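2,3-dihydroxybenzoate-AMP ligase (Mycobacterium smegmatis, PDB 5KEI) belongs to the ANL superfamily of AMP-binding enzymes, with an AMP-binding region followed by a smaller C-terminal domain. Local coordinates at residues P127-R130 with H136-E139; L175-A180 with L184-V189. One frame throughout, in Å; residues are numbered along the deposited sequence.

Contact 1: P127-R130 with H136-E139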
loop_
_atom_site.group_PDB
_atom_site.type_symbol
_atom_site.label_atom_id
_atom_site.label_comp_id
_atom_site.label_asym_id
_atom_site.label_seq_id
_atom_site.Cartn_x
_atom_site.Cartn_y
_atom_site.Cartn_z
ATOM N N PRO A 127 10.271 -0.545 6.255
ATOM C CA PRO A 127 11.554 -0.866 6.910
ATOM C C PRO A 127 11.876 -2.367 6.966
ATOM O O PRO A 127 13.040 -2.722 7.137
ATOM C CB PRO A 127 11.380 -0.295 8.327
ATOM C CG PRO A 127 9.898 -0.215 8.530
ATOM C CD PRO A 127 9.333 0.118 7.175
ATOM N N GLY A 128 10.866 -3.219 6.809
ATOM C CA GLY A 128 11.050 -4.651 6.866
ATOM C C GLY A 128 11.444 -5.276 5.544
ATOM O O GLY A 128 11.639 -6.494 5.459
ATOM N N HIS A 129 11.553 -4.446 4.512
ATOM C CA HIS A 129 12.031 -4.890 3.203
ATOM C C HIS A 129 13.543 -5.073 3.220
ATOM O O HIS A 129 14.263 -4.218 3.746
ATOM C CB HIS A 129 11.652 -3.884 2.106
ATOM C CG HIS A 129 10.188 -3.853 1.784
ATOM N ND1 HIS A 129 9.539 -2.697 1.395
ATOM C CD2 HIS A 129 9.250 -4.831 1.783
ATOM C CE1 HIS A 129 8.265 -2.968 1.174
ATOM N NE2 HIS A 129 8.061 -4.255 1.404
ATOM N N ARG A 130 14.019 -6.176 2.635
ATOM C CA ARG A 130 15.456 -6.441 2.521
ATOM C C ARG A 130 15.886 -6.503 1.052
ATOM O O ARG A 130 15.143 -6.084 0.162
ATOM C CB ARG A 130 15.843 -7.741 3.246
ATOM C CG ARG A 130 15.693 -7.662 4.765
ATOM C CD ARG A 130 16.531 -6.553 5.339
ATOM N NE ARG A 130 16.455 -6.519 6.794
ATOM C CZ ARG A 130 15.670 -5.695 7.488
ATOM N NH1 ARG A 130 14.885 -4.828 6.849
ATOM N NH2 ARG A 130 15.662 -5.743 8.825
ATOM N N HIS A 136 13.884 -6.494 -6.487
ATOM C CA HIS A 136 12.698 -6.639 -7.318
ATOM C C HIS A 136 11.999 -5.290 -7.549
ATOM O O HIS A 136 11.557 -5.015 -8.663
ATOM C CB HIS A 136 11.743 -7.650 -6.681
ATOM C CG HIS A 136 10.436 -7.788 -7.398
ATOM N ND1 HIS A 136 10.316 -8.449 -8.605
ATOM C CD2 HIS A 136 9.196 -7.376 -7.067
ATOM C CE1 HIS A 136 9.055 -8.421 -8.990
ATOM N NE2 HIS A 136 8.348 -7.778 -8.077
ATOM N N PHE A 137 11.909 -4.447 -6.514
ATOM C CA PHE A 137 11.349 -3.089 -6.685
ATOM C C PHE A 137 12.151 -2.259 -7.710
ATOM O O PHE A 137 11.565 -1.641 -8.594
ATOM C CB PHE A 137 11.273 -2.334 -5.346
ATOM C CG PHE A 137 10.309 -2.945 -4.356
ATOM C CD1 PHE A 137 9.271 -3.750 -4.788
ATOM C CD2 PHE A 137 10.452 -2.723 -2.999
ATOM C CE1 PHE A 137 8.390 -4.332 -3.879
ATOM C CE2 PHE A 137 9.581 -3.295 -2.085
ATOM C CZ PHE A 137 8.547 -4.105 -2.532
ATOM N N ALA A 138 13.480 -2.269 -7.601
ATOM C CA ALA A 138 14.353 -1.569 -8.557
ATOM C C ALA A 138 14.091 -2.001 -9.994
ATOM O O ALA A 138 13.973 -1.164 -10.895
ATOM C CB ALA A 138 15.826 -1.801 -8.212
ATOM N N GLU A 139 14.012 -3.316 -10.192
ATOM C CA GLU A 139 13.683 -3.902 -11.486
ATOM C C GLU A 139 12.311 -3.478 -12.008
ATOM O O GLU A 139 12.172 -3.140 -13.181
ATOM C CB GLU A 139 13.750 -5.430 -11.401
ATOM C CG GLU A 139 14.358 -6.097 -12.622
ATOM C CD GLU A 139 15.166 -7.344 -12.269
ATOM O OE1 GLU A 139 14.779 -8.085 -11.331
ATOM O OE2 GLU A 139 16.202 -7.575 -12.935
#
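Both His-129 and Phe-137 carry CG anti to their own carbonyl carbon (chi1 -71° and -65°), and these matching first torsions send the two rings toward each other across a gap that leaves the CA atoms 10.1 Å apart. The rings make a T-shaped, edge-to-face pair, with centroids 5.0 Å apart and planes at 77°. Phe-137 supplies the edge: its CE2 stands over one face of the imidazole, offset toward the rim, 3.5 Å from His-129 CE1. CZ of Phe-137 follows a little farther off, so one corner of the phenyl ring does the touching. The pairing sets weakly positive C-H groups of the phenyl rim against the pi cloud of the imidazole, and it uses no hydrogen bond. A long, flat residue suits each place, because the two rings alone span the distance between loop and helix. On the loop side, Arg-130 folds back so that NH1 donates to Pro-127 O (2.8 Å) and, at 3.2 Å, to His-129 O, which it meets from above the carbonyl plane. Gln-101 also binds that His-129 oxygen. Arg-130 is the N-cap residue of helix 131-141, which carries Phe-137 on its buried side. The loop follows strand 121-124; Val-212 of strand 207-212 touches both side chains, and Leu-99 of strand 97-101 packs on Phe-137.

Contact 2: L175-A180 with L184-V189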
loop_
_atom_site.group_PDB
_atom_site.type_symbol
_atom_site.label_atom_id
_atom_site.label_comp_id
_atom_site.label_asym_id
_atom_site.label_seq_id
_atom_site.Cartn_x
_atom_site.Cartn_y
_atom_site.Cartn_z
ATOM N N LEU A 175 21.779 7.843 -1.934
ATOM C CA LEU A 175 21.813 8.966 -0.996
ATOM C C LEU A 175 21.554 8.477 0.417
ATOM O O LEU A 175 20.495 7.923 0.714
ATOM C CB LEU A 175 20.789 10.032 -1.375
ATOM C CG LEU A 175 21.039 10.843 -2.653
ATOM C CD1 LEU A 175 20.633 10.043 -3.875
ATOM C CD2 LEU A 175 20.283 12.163 -2.607
ATOM N N VAL A 176 22.534 8.675 1.287
ATOM C CA VAL A 176 22.473 8.157 2.636
ATOM C C VAL A 176 22.295 9.286 3.654
ATOM O O VAL A 176 23.126 10.194 3.745
ATOM C CB VAL A 176 23.748 7.348 2.978
ATOM C CG1 VAL A 176 23.649 6.752 4.384
ATOM C CG2 VAL A 176 23.972 6.266 1.937
ATOM N N ASP A 177 21.197 9.226 4.400
ATOM C CA ASP A 177 20.996 10.097 5.550
ATOM C C ASP A 177 21.829 9.538 6.707
ATOM O O ASP A 177 21.382 8.642 7.428
ATOM C CB ASP A 177 19.504 10.180 5.911
ATOM C CG ASP A 177 19.208 11.197 7.007
ATOM O OD1 ASP A 177 19.786 12.300 6.977
ATOM O OD2 ASP A 177 18.380 10.898 7.898
ATOM N N GLY A 178 23.047 10.057 6.860
ATOM C CA GLY A 178 24.014 9.529 7.811
ATOM C C GLY A 178 25.392 9.294 7.193
ATOM O O GLY A 178 25.796 10.018 6.281
ATOM N N ASP A 179 26.116 8.293 7.697
ATOM C CA ASP A 179 27.465 7.989 7.220
ATOM C C ASP A 179 27.404 7.402 5.823
ATOM O O ASP A 179 27.128 6.210 5.666
ATOM C CB ASP A 179 28.185 7.003 8.150
ATOM C CG ASP A 179 28.340 7.530 9.567
ATOM O OD1 ASP A 179 28.402 8.768 9.729
ATOM O OD2 ASP A 179 28.417 6.705 10.514
ATOM N N ALA A 180 27.686 8.233 4.820
ATOM C CA ALA A 180 27.513 7.845 3.420
ATOM C C ALA A 180 28.513 6.792 2.930
ATOM O O ALA A 180 28.207 6.053 1.990
ATOM C CB ALA A 180 27.589 9.069 2.532
ATOM N N LEU A 184 26.680 9.075 -1.714
ATOM C CA LEU A 184 26.322 10.479 -1.511
ATOM C C LEU A 184 25.719 10.720 -0.130
ATOM O O LEU A 184 25.049 9.846 0.417
ATOM C CB LEU A 184 25.329 10.925 -2.582
ATOM C CG LEU A 184 25.830 11.106 -4.012
ATOM C CD1 LEU A 184 24.718 10.788 -5.013
ATOM C CD2 LEU A 184 26.331 12.521 -4.199
ATOM N N SER A 185 25.957 11.905 0.430
ATOM C CA SER A 185 25.358 12.289 1.708
ATOM C C SER A 185 24.045 13.006 1.458
ATOM O O SER A 185 24.019 13.988 0.717
ATOM C CB SER A 185 26.286 13.194 2.514
ATOM O OG SER A 185 25.729 13.514 3.781
ATOM N N TRP A 186 22.964 12.519 2.072
ATOM C CA TRP A 186 21.654 13.133 1.891
ATOM C C TRP A 186 21.682 14.581 2.373
ATOM O O TRP A 186 21.119 15.466 1.734
ATOM C CB TRP A 186 20.571 12.343 2.628
ATOM C CG TRP A 186 19.249 13.063 2.695
ATOM C CD1 TRP A 186 18.762 13.794 3.744
ATOM C CD2 TRP A 186 18.249 13.128 1.665
ATOM N NE1 TRP A 186 17.521 14.301 3.431
ATOM C CE2 TRP A 186 17.186 13.905 2.164
ATOM C CE3 TRP A 186 18.155 12.606 0.373
ATOM C CZ2 TRP A 186 16.048 14.167 1.416
ATOM C CZ3 TRP A 186 17.031 12.866 -0.362
ATOM C CH2 TRP A 186 15.987 13.639 0.157
ATOM N N ALA A 187 22.366 14.810 3.491
ATOM C CA ALA A 187 22.519 16.145 4.053
ATOM C C ALA A 187 23.231 17.063 3.076
ATOM O O ALA A 187 22.771 18.174 2.818
ATOM C CB ALA A 187 23.281 16.087 5.378
ATOM N N GLU A 188 24.350 16.593 2.530
ATOM C CA GLU A 188 25.122 17.378 1.573
ATOM C C GLU A 188 24.263 17.752 0.379
ATOM O O GLU A 188 24.177 18.919 0.014
ATOM C CB GLU A 188 26.364 16.616 1.097
ATOM C CG GLU A 188 27.573 16.701 2.016
ATOM C CD GLU A 188 28.782 15.944 1.460
ATOM O OE1 GLU A 188 28.812 15.676 0.234
ATOM O OE2 GLU A 188 29.694 15.612 2.254
ATOM N N VAL A 189 23.619 16.754 -0.216
ATOM C CA VAL A 189 22.916 16.964 -1.474
ATOM C C VAL A 189 21.687 17.872 -1.314
ATOM O O VAL A 189 21.424 18.715 -2.169
ATOM C CB VAL A 189 22.486 15.623 -2.106
ATOM C CG1 VAL A 189 21.792 15.858 -3.441
ATOM C CG2 VAL A 189 23.691 14.715 -2.290
#
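A parallel beta ladder at the edge of a mixed sheet, running straight into a short helix, joins 175-180 to 184-189. Leu-175 pairs with Leu-184 and Val-176 with Ser-185. Val-176 is gripped through both backbone polar groups: its N donates to Leu-184 O (2.9 Å) in a nearly straight bond, and its O accepts from Trp-186 N in one straighter still (2.9 Å, 177° at the hydrogen). Ser-185, the N-cap residue, makes the transition; its carbonyl O takes the N-H of Val-189 in the first turn. On the face shared by Leu-175 and Leu-184, Leu-175 CD2 lies 3.7 Å from Trp-186 CE3 and 4.1 Å from Val-189 CG1. A branched leucine suits this place, since one methyl meets both the indole and the valine. Trp-186 has CG opposite its backbone N (chi1 169°), which lays the indole beside the strand, with CD1 3.7 Å from Asp-177 OD1; carboxylate and indole planes stand 79° apart. Its NE1 is satisfied by Glu-107. Gly-178 follows with a positive phi, a backbone shape suited to a residue without a side chain, and Ala-180 CB, small enough to fit close, rests 3.4 Å from Leu-184 O. Strand 184-185 forms one border of the sheet; strand 173-177 separates it from strand 145-149, whose Val-147 touches Trp-186, and Leu-90 packs on Leu-175, Leu-184 and Val-189.

In the fold
Contacts 1 and 2 follow one another along the chain, within the same AMP-binding region of the protein, and both involve the seven-stranded mixed sheet. Their centres are 20 Å apart and their nearest atoms about 13 Å, so they do not touch. Contact 2 builds the sheet itself, at the border formed by strand 184-185, whereas contact 1 ties a loop to a helix that packs against inner strands 97-101 and 207-212. Strands 173-177 and 145-149 lie between strand 184-185 and strand 97-101. Contact 1 lies nearer the centre of the chain, about 14 Å from it between centres, against about 27 Å for contact 2.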